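CEL44C (Paenibacillus polymyxa, PDB 2YIH) hydrolyses the beta-1,4-linked glucan backbone of xyloglucan and cellulose, this chain being the glycoside hydrolase family 44 part of a longer enzyme. Local coordinates at residues D282-P287 with A355-S360; Y28-D33 with A388-L393; L184-A189 with G230-G235. The protein carries 8 engineered substitutions. One frame throughout, in Å; residues are numbered along the deposited sequence.

Contact 1. Residues D282-P287 with A355-S360; sequences DVHWYP and AMTSYS. Engineered in segment 355-360: S358 (natural residue Glu).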
# COMPACT_ATOMS: atom_id res chain seq x y z
N ASP A 282 0.54 5.66 -8.01
CA ASP A 282 1.12 4.89 -6.90
C ASP A 282 1.81 5.90 -5.97
O ASP A 282 2.72 6.61 -6.40
CB ASP A 282 2.14 3.93 -7.52
CG ASP A 282 2.85 3.03 -6.50
OD1 ASP A 282 3.02 3.45 -5.34
OD2 ASP A 282 3.27 1.92 -6.88
N VAL A 283 1.31 6.03 -4.74
CA VAL A 283 1.95 6.86 -3.70
C VAL A 283 2.28 6.07 -2.42
O VAL A 283 1.69 5.02 -2.14
CB VAL A 283 1.06 8.07 -3.32
CG1 VAL A 283 0.81 8.95 -4.54
CG2 VAL A 283 -0.26 7.61 -2.70
N HIS A 284 3.25 6.59 -1.67
CA HIS A 284 3.47 6.19 -0.28
C HIS A 284 2.94 7.28 0.67
O HIS A 284 2.96 8.46 0.34
CB HIS A 284 4.97 5.95 -0.06
CG HIS A 284 5.50 4.84 -0.91
ND1 HIS A 284 6.84 4.52 -0.98
CD2 HIS A 284 4.85 3.94 -1.68
CE1 HIS A 284 7.00 3.47 -1.78
NE2 HIS A 284 5.80 3.10 -2.21
N TRP A 285 2.51 6.86 1.85
CA TRP A 285 1.92 7.80 2.80
C TRP A 285 2.29 7.42 4.24
O TRP A 285 1.72 6.47 4.81
CB TRP A 285 0.40 7.80 2.62
CG TRP A 285 -0.34 8.72 3.56
CD1 TRP A 285 -1.11 8.35 4.61
CD2 TRP A 285 -0.46 10.15 3.44
NE1 TRP A 285 -1.67 9.47 5.21
CE2 TRP A 285 -1.29 10.58 4.51
CE3 TRP A 285 0.06 11.10 2.56
CZ2 TRP A 285 -1.66 11.94 4.67
CZ3 TRP A 285 -0.30 12.47 2.74
CH2 TRP A 285 -1.11 12.87 3.80
N TYR A 286 3.27 8.13 4.80
CA TYR A 286 3.59 7.97 6.20
C TYR A 286 3.10 9.24 6.88
O TYR A 286 3.62 10.34 6.62
CB TYR A 286 5.10 7.80 6.37
CG TYR A 286 5.62 6.58 5.66
CD1 TYR A 286 5.34 5.30 6.15
CD2 TYR A 286 6.31 6.69 4.45
CE1 TYR A 286 5.83 4.18 5.51
CE2 TYR A 286 6.79 5.56 3.80
CZ TYR A 286 6.53 4.31 4.36
OH TYR A 286 7.00 3.18 3.76
N PRO A 287 2.06 9.11 7.72
CA PRO A 287 1.48 10.30 8.35
C PRO A 287 2.55 11.18 9.01
O PRO A 287 3.48 10.66 9.65
CB PRO A 287 0.52 9.71 9.40
CG PRO A 287 0.04 8.40 8.75
CD PRO A 287 1.28 7.88 7.97
N ALA A 355 -3.25 3.68 -5.79
CA ALA A 355 -2.72 2.70 -4.83
C ALA A 355 -1.84 3.41 -3.82
O ALA A 355 -1.09 4.32 -4.17
CB ALA A 355 -1.91 1.59 -5.51
N MET A 356 -1.93 2.94 -2.58
CA MET A 356 -1.08 3.43 -1.49
C MET A 356 -0.14 2.28 -1.11
O MET A 356 -0.49 1.43 -0.28
CB MET A 356 -1.95 3.86 -0.30
CG MET A 356 -1.12 4.46 0.81
SD MET A 356 -2.17 5.07 2.15
CE MET A 356 -2.90 6.45 1.42
N THR A 357 0.99 2.18 -1.82
CA THR A 357 1.80 0.94 -1.80
C THR A 357 2.80 0.82 -0.66
O THR A 357 3.50 -0.19 -0.55
CB THR A 357 2.59 0.76 -3.12
OG1 THR A 357 3.42 1.92 -3.33
CG2 THR A 357 1.59 0.62 -4.30
N SER A 358 2.89 1.85 0.16
CA SER A 358 3.69 1.75 1.38
C SER A 358 3.16 2.78 2.36
O SER A 358 3.10 4.00 2.05
CB SER A 358 5.18 1.98 1.02
OG SER A 358 6.08 1.44 2.00
N TYR A 359 2.77 2.32 3.54
CA TYR A 359 2.22 3.22 4.57
C TYR A 359 2.25 2.54 5.92
O TYR A 359 2.26 1.31 6.00
CB TYR A 359 0.78 3.64 4.20
CG TYR A 359 -0.29 2.55 4.40
CD1 TYR A 359 -0.52 1.57 3.43
CD2 TYR A 359 -1.07 2.54 5.56
CE1 TYR A 359 -1.48 0.57 3.64
CE2 TYR A 359 -2.04 1.58 5.76
CZ TYR A 359 -2.24 0.61 4.80
OH TYR A 359 -3.25 -0.32 4.99
N SER A 360 2.12 3.33 6.97
CA SER A 360 2.00 2.80 8.34
C SER A 360 1.56 3.94 9.23
O SER A 360 1.98 5.08 9.00
CB SER A 360 3.37 2.30 8.85
OG SER A 360 3.27 2.02 10.24

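Contact 2. Residues Y28-D33 with A388-L393; sequences YGTNQD and ANYWKL. With EDO (1,2-ethanediol), chain O.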
# COMPACT_ATOMS: atom_id res chain seq x y z
N TYR A 28 -6.30 -5.11 1.15
CA TYR A 28 -5.71 -5.99 2.16
C TYR A 28 -4.36 -6.50 1.68
O TYR A 28 -4.22 -7.65 1.19
CB TYR A 28 -6.68 -7.15 2.47
CG TYR A 28 -8.10 -6.64 2.75
CD1 TYR A 28 -8.41 -5.99 3.95
CD2 TYR A 28 -9.12 -6.81 1.81
CE1 TYR A 28 -9.69 -5.45 4.18
CE2 TYR A 28 -10.44 -6.32 2.06
CZ TYR A 28 -10.71 -5.65 3.25
OH TYR A 28 -11.99 -5.16 3.50
N GLY A 29 -3.35 -5.66 1.81
CA GLY A 29 -2.10 -5.94 1.15
C GLY A 29 -0.95 -5.57 2.02
O GLY A 29 -1.08 -4.75 2.93
N THR A 30 0.21 -6.12 1.70
CA THR A 30 1.37 -5.81 2.52
C THR A 30 2.64 -5.79 1.69
O THR A 30 2.64 -6.21 0.52
CB THR A 30 1.49 -6.78 3.73
OG1 THR A 30 2.45 -6.25 4.68
CG2 THR A 30 1.91 -8.19 3.23
N ASN A 31 3.70 -5.25 2.30
CA ASN A 31 5.06 -5.36 1.79
C ASN A 31 5.70 -6.56 2.44
O ASN A 31 5.62 -7.67 1.91
CB ASN A 31 5.82 -4.05 2.08
CG ASN A 31 5.47 -2.98 1.08
OD1 ASN A 31 5.99 -2.99 -0.04
ND2 ASN A 31 4.55 -2.09 1.44
N GLN A 32 6.23 -6.38 3.65
CA GLN A 32 6.76 -7.54 4.40
C GLN A 32 5.62 -8.45 4.77
O GLN A 32 4.57 -7.97 5.23
CB GLN A 32 7.43 -7.06 5.70
CG GLN A 32 8.63 -6.13 5.45
CD GLN A 32 8.23 -4.67 5.42
OE1 GLN A 32 7.06 -4.33 5.28
NE2 GLN A 32 9.22 -3.79 5.59
N ASP A 33 5.77 -9.75 4.58
CA ASP A 33 4.79 -10.64 5.19
C ASP A 33 4.77 -10.48 6.71
O ASP A 33 5.81 -10.29 7.33
CB ASP A 33 5.06 -12.10 4.81
CG ASP A 33 4.94 -12.32 3.32
OD1 ASP A 33 3.97 -11.80 2.72
OD2 ASP A 33 5.77 -13.06 2.78
N ALA A 388 -3.43 -1.38 -1.50
CA ALA A 388 -2.72 -0.70 -0.41
C ALA A 388 -1.86 -1.73 0.28
O ALA A 388 -2.33 -2.83 0.53
CB ALA A 388 -3.70 -0.07 0.62
N ASN A 389 -0.63 -1.34 0.63
CA ASN A 389 0.37 -2.29 1.15
C ASN A 389 1.06 -1.69 2.39
O ASN A 389 1.77 -0.69 2.31
CB ASN A 389 1.42 -2.65 0.06
CG ASN A 389 0.79 -3.22 -1.18
OD1 ASN A 389 0.71 -4.47 -1.38
ND2 ASN A 389 0.33 -2.33 -2.03
N TYR A 390 0.73 -2.24 3.56
CA TYR A 390 1.40 -1.84 4.81
C TYR A 390 2.93 -2.03 4.70
O TYR A 390 3.41 -2.93 3.98
CB TYR A 390 0.85 -2.75 5.91
CG TYR A 390 1.53 -2.59 7.22
CD1 TYR A 390 1.35 -1.44 7.97
CD2 TYR A 390 2.40 -3.58 7.69
CE1 TYR A 390 2.00 -1.28 9.20
CE2 TYR A 390 3.02 -3.46 8.95
CZ TYR A 390 2.83 -2.27 9.67
OH TYR A 390 3.44 -2.10 10.88
N TRP A 391 3.66 -1.12 5.34
CA TRP A 391 5.12 -1.27 5.45
C TRP A 391 5.52 -1.35 6.94
O TRP A 391 5.15 -0.50 7.74
CB TRP A 391 5.80 -0.05 4.80
CG TRP A 391 7.27 -0.15 4.92
CD1 TRP A 391 8.04 0.29 5.97
CD2 TRP A 391 8.17 -0.75 3.98
NE1 TRP A 391 9.37 -0.02 5.74
CE2 TRP A 391 9.48 -0.66 4.53
CE3 TRP A 391 8.00 -1.36 2.74
CZ2 TRP A 391 10.61 -1.15 3.85
CZ3 TRP A 391 9.13 -1.85 2.06
CH2 TRP A 391 10.41 -1.78 2.64
N LYS A 392 6.32 -2.35 7.30
CA LYS A 392 6.80 -2.47 8.69
C LYS A 392 7.90 -1.42 9.01
O LYS A 392 9.06 -1.59 8.59
CB LYS A 392 7.39 -3.86 8.91
CG LYS A 392 6.40 -5.03 8.77
CD LYS A 392 7.17 -6.36 9.03
CE LYS A 392 7.41 -6.58 10.53
NZ LYS A 392 8.12 -7.91 10.78
N LEU A 393 7.54 -0.41 9.81
CA LEU A 393 8.52 0.55 10.30
C LEU A 393 9.28 0.00 11.51
O LEU A 393 10.35 0.52 11.85
CB LEU A 393 7.85 1.87 10.68
CG LEU A 393 7.19 2.60 9.51
CD1 LEU A 393 6.39 3.80 10.06
CD2 LEU A 393 8.21 3.04 8.46
C1 EDO O . 11.90 -10.57 11.28
O1 EDO O . 11.86 -10.93 12.66
C2 EDO O . 10.85 -9.50 11.03
O2 EDO O . 11.46 -8.22 11.18
O HOH W 1 6.80 -10.18 9.93

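Contact 3. Residues L184-A189 with G230-G235; sequences LDNEPA and GPVLYG. With BGC (beta-D-glucopyranose), chain B.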
# COMPACT_ATOMS: atom_id res chain seq x y z
N LEU A 184 7.36 1.18 -11.38
CA LEU A 184 8.44 1.96 -11.96
C LEU A 184 9.36 2.45 -10.83
O LEU A 184 9.31 3.60 -10.42
CB LEU A 184 7.87 3.13 -12.80
CG LEU A 184 6.89 2.69 -13.91
CD1 LEU A 184 6.29 3.98 -14.54
CD2 LEU A 184 7.59 1.85 -14.99
N ASP A 185 10.24 1.55 -10.40
CA ASP A 185 11.23 1.82 -9.34
C ASP A 185 10.47 2.22 -8.04
O ASP A 185 9.34 1.76 -7.80
CB ASP A 185 12.22 2.88 -9.82
CG ASP A 185 13.57 2.79 -9.09
OD1 ASP A 185 13.64 3.19 -7.91
OD2 ASP A 185 14.51 2.29 -9.70
N ASN A 186 11.08 3.09 -7.23
CA ASN A 186 10.64 3.35 -5.87
C ASN A 186 11.14 4.73 -5.47
O ASN A 186 12.36 4.96 -5.50
CB ASN A 186 11.24 2.29 -4.91
CG ASN A 186 10.83 2.51 -3.46
OD1 ASN A 186 11.62 3.05 -2.66
ND2 ASN A 186 9.60 2.17 -3.14
N GLU A 187 10.22 5.62 -5.13
CA GLU A 187 10.54 6.92 -4.52
C GLU A 187 11.63 7.70 -5.29
O GLU A 187 12.69 8.05 -4.71
CB GLU A 187 10.95 6.76 -3.03
CG GLU A 187 9.79 6.12 -2.22
CD GLU A 187 10.03 6.01 -0.72
OE1 GLU A 187 11.17 6.29 -0.21
OE2 GLU A 187 9.01 5.66 -0.03
N PRO A 188 11.35 8.01 -6.57
CA PRO A 188 12.36 8.68 -7.41
C PRO A 188 12.84 10.05 -6.89
O PRO A 188 14.04 10.38 -7.04
CB PRO A 188 11.65 8.80 -8.76
CG PRO A 188 10.15 8.80 -8.39
CD PRO A 188 10.10 7.74 -7.32
N ALA A 189 11.98 10.81 -6.21
CA ALA A 189 12.39 12.11 -5.65
C ALA A 189 13.34 11.96 -4.48
O ALA A 189 14.00 12.93 -4.12
CB ALA A 189 11.17 12.96 -5.25
N GLY A 230 3.03 3.82 -11.09
CA GLY A 230 4.00 4.91 -10.92
C GLY A 230 3.31 6.12 -10.32
O GLY A 230 2.10 6.21 -10.38
N PRO A 231 4.08 7.13 -9.86
CA PRO A 231 5.53 7.18 -9.80
C PRO A 231 6.11 6.70 -8.48
O PRO A 231 7.33 6.82 -8.28
CB PRO A 231 5.85 8.70 -10.00
CG PRO A 231 4.45 9.46 -9.87
CD PRO A 231 3.47 8.37 -9.37
N VAL A 232 5.28 6.08 -7.62
CA VAL A 232 5.76 5.49 -6.34
C VAL A 232 6.34 6.60 -5.43
O VAL A 232 7.47 6.50 -4.90
CB VAL A 232 6.80 4.32 -6.59
CG1 VAL A 232 6.84 3.39 -5.38
CG2 VAL A 232 6.41 3.48 -7.86
N LEU A 233 5.60 7.69 -5.30
CA LEU A 233 6.12 8.88 -4.62
C LEU A 233 6.20 8.70 -3.11
O LEU A 233 5.26 8.17 -2.48
CB LEU A 233 5.23 10.09 -4.92
CG LEU A 233 5.12 10.44 -6.40
CD1 LEU A 233 4.22 11.67 -6.61
CD2 LEU A 233 6.51 10.74 -7.03
N TYR A 234 7.29 9.18 -2.49
CA TYR A 234 7.53 8.89 -1.07
C TYR A 234 6.55 9.55 -0.12
O TYR A 234 6.32 9.05 1.00
CB TYR A 234 8.97 9.26 -0.67
CG TYR A 234 9.14 10.70 -0.22
CD1 TYR A 234 8.94 11.08 1.13
CD2 TYR A 234 9.51 11.68 -1.13
CE1 TYR A 234 9.11 12.44 1.54
CE2 TYR A 234 9.68 13.03 -0.73
CZ TYR A 234 9.48 13.39 0.60
OH TYR A 234 9.63 14.70 1.00
N GLY A 235 6.00 10.71 -0.50
CA GLY A 235 5.25 11.52 0.46
C GLY A 235 4.95 12.89 -0.12
O GLY A 235 5.28 13.18 -1.27
C2 BGC B . 13.64 8.48 3.86
C3 BGC B . 13.49 7.40 2.78
C4 BGC B . 12.32 6.49 3.13
C5 BGC B . 11.06 7.27 3.51
C6 BGC B . 10.05 6.28 4.08
C1 BGC B . 12.32 9.22 4.02
O2 BGC B . 14.68 9.41 3.53
O3 BGC B . 14.68 6.61 2.68
O4 BGC B . 12.00 5.55 2.09
O5 BGC B . 11.38 8.27 4.49
O6 BGC B . 10.67 5.39 5.01
O HOH W 2 8.66 6.26 -10.55

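Contact 1. Residues D282-P287 with A355-S360
Segments 282-287 and 355-360 run as neighbouring parallel strands of the closed barrel, regularly paired at D282/A355 and V283/M356, and the axes of these short strand segments are 53° apart. V283 stitches them twice: its N donates to A355 O at 3.0 Å and its O accepts from T357 N at 2.9 Å. The chain turns a corner at S358, yet W285 N still reaches S358 O at 2.9 Å. On the face carrying D282 and H284, the T357 hydroxyl sits between backbone N and carbonyl carbon (chi1 57°) and gives its proton to D282 OD1 on the syn side, 2.6 Å away. The same oxygen takes a weak, bent bond from H284 NE2 at the ring's edge. S358, an engineered residue where nature has Glu, lays its CB over the centre of the imidazole, 3.3 Å from the centroid, while its OG and Y286 OH share a hydrogen bond of 2.6 Å. On the face carrying V283 and W285, M356 CE packs on W285 CB at 3.8 Å. The bond from H284 ND1 to E187, with S358 CB over one face and the weak T357 contact at the edge, would restrict the imidazole's rotation next to Y286, which touches a bound glucose.

Contact 2. Residues Y28-D33 with A388-L393
N31 and Q32 reach across to W391 and K392, each using its amide in a different way. N31 grips Y390 O with two donors: its backbone N at 2.9 Å, lying nearly on the carbonyl axis, and its ND2, also 2.9 Å away but well above the carbonyl plane. Both ends of this amide have further partners, since ND2 also donates to T357 O and OD1 accepts from R44; the group is thereby locked, and its OD1 lies in plane at the edge of the W391 ring. Q32 bends at chi2 (91°), which brings NE2 over the indole. NE2 stands 3.3 Å above the ring plane, over its centre, with amide and ring planes 61° apart, while OE1 takes a bond from K392 N at 2.9 Å, straight at the hydrogen (177°) although the donor stands above the carbonyl plane. Glutamine suits the place because its amide offers NE2 to the ring and OE1 to a backbone N-H. The aliphatic run of K392 lies against the Q32 side chain, CD 3.4 Å from Q32 CB, and NZ goes on to a water shared with D33 O and to G396 O. T30 OG1 donates to Q32 O at 2.8 Å, bracing the turn. G29, with no side chain, lets its CA approach A388 O to 3.2 Å. Here strands 29-30 and 387-390, first and last in order, close the barrel, with helix 399-409 packed on Y390 and Y28 and strand 353-359 alongside N389.

Contact 3. Residues L184-A189 with G230-G235
G230 begins the run beside L184, whose CD1 comes within 4.4 Å of G230 CA; glycine suits the place because a CB modelled there would crowd that methyl group. P231 follows through a cis peptide bond, and its carbonyl faces the other segment. A water donates to P231 O and to L184 O, each at 2.7 Å, bridging two acceptors that could not bond each other directly. P188 CD also lies close to P231 O, at 3.1 Å.

V232 points toward the opposing loop. Its CG2 rests 3.4 Å from D185 O and its CG1 packs over the backbone of N186, and it also touches D282 and H284 of the next strand. V232 O accepts the contact's one direct hydrogen bond, from E187 N at 2.9 Å, bent to 131°. Strands 181-184 and 227-233 are joined as a beta-alpha-beta crossover through helix 205-222 in the (beta/alpha)8 barrel, and N186-E187-P188 at the end of the first strand is the Asn-Glu-Pro sequence familiar from related glycosidases, where the Glu is the usual acid/base; by analogy E187 probably has that role.

L233 starts away from the loop, but its CD2 returns to P188 CG, two apolar groups meeting near the barrel wall. At Y234 the backbone sets CB against E187 CD, 3.4 Å away, and with the ring carbon CG between backbone N and carbonyl carbon (chi1 88°) the ring turns away from E187 toward the sugar chain. Ring and carboxylate planes stand 66° apart. E187 has OE1 2.6 Å from O4 of one glucose and OE2 bonded to H284 ND1, whereas Y234 OH binds Q243 and, weakly, another glucose. G235 then stands at the N-cap of helix 236-241.

Overall arrangement
From the N terminus, the chain first lays down segment 28-33 in the first barrel strand. It then passes through the next strands to 184-189, and contact 3 closes a short loop of about forty residues when 230-235 arrives, tying strands four and five together. Segment 282-287 follows in strand six and meets 355-360 of strand seven in contact 1, a second loop in series with the first. Contact 2 closes last, when 388-393 joins strand eight to strand one, so both other contacts are nested inside its loop and none cross. Contact 1 touches each of the others, whereas contacts 2 and 3 stay about 7 Å apart at their nearest atoms.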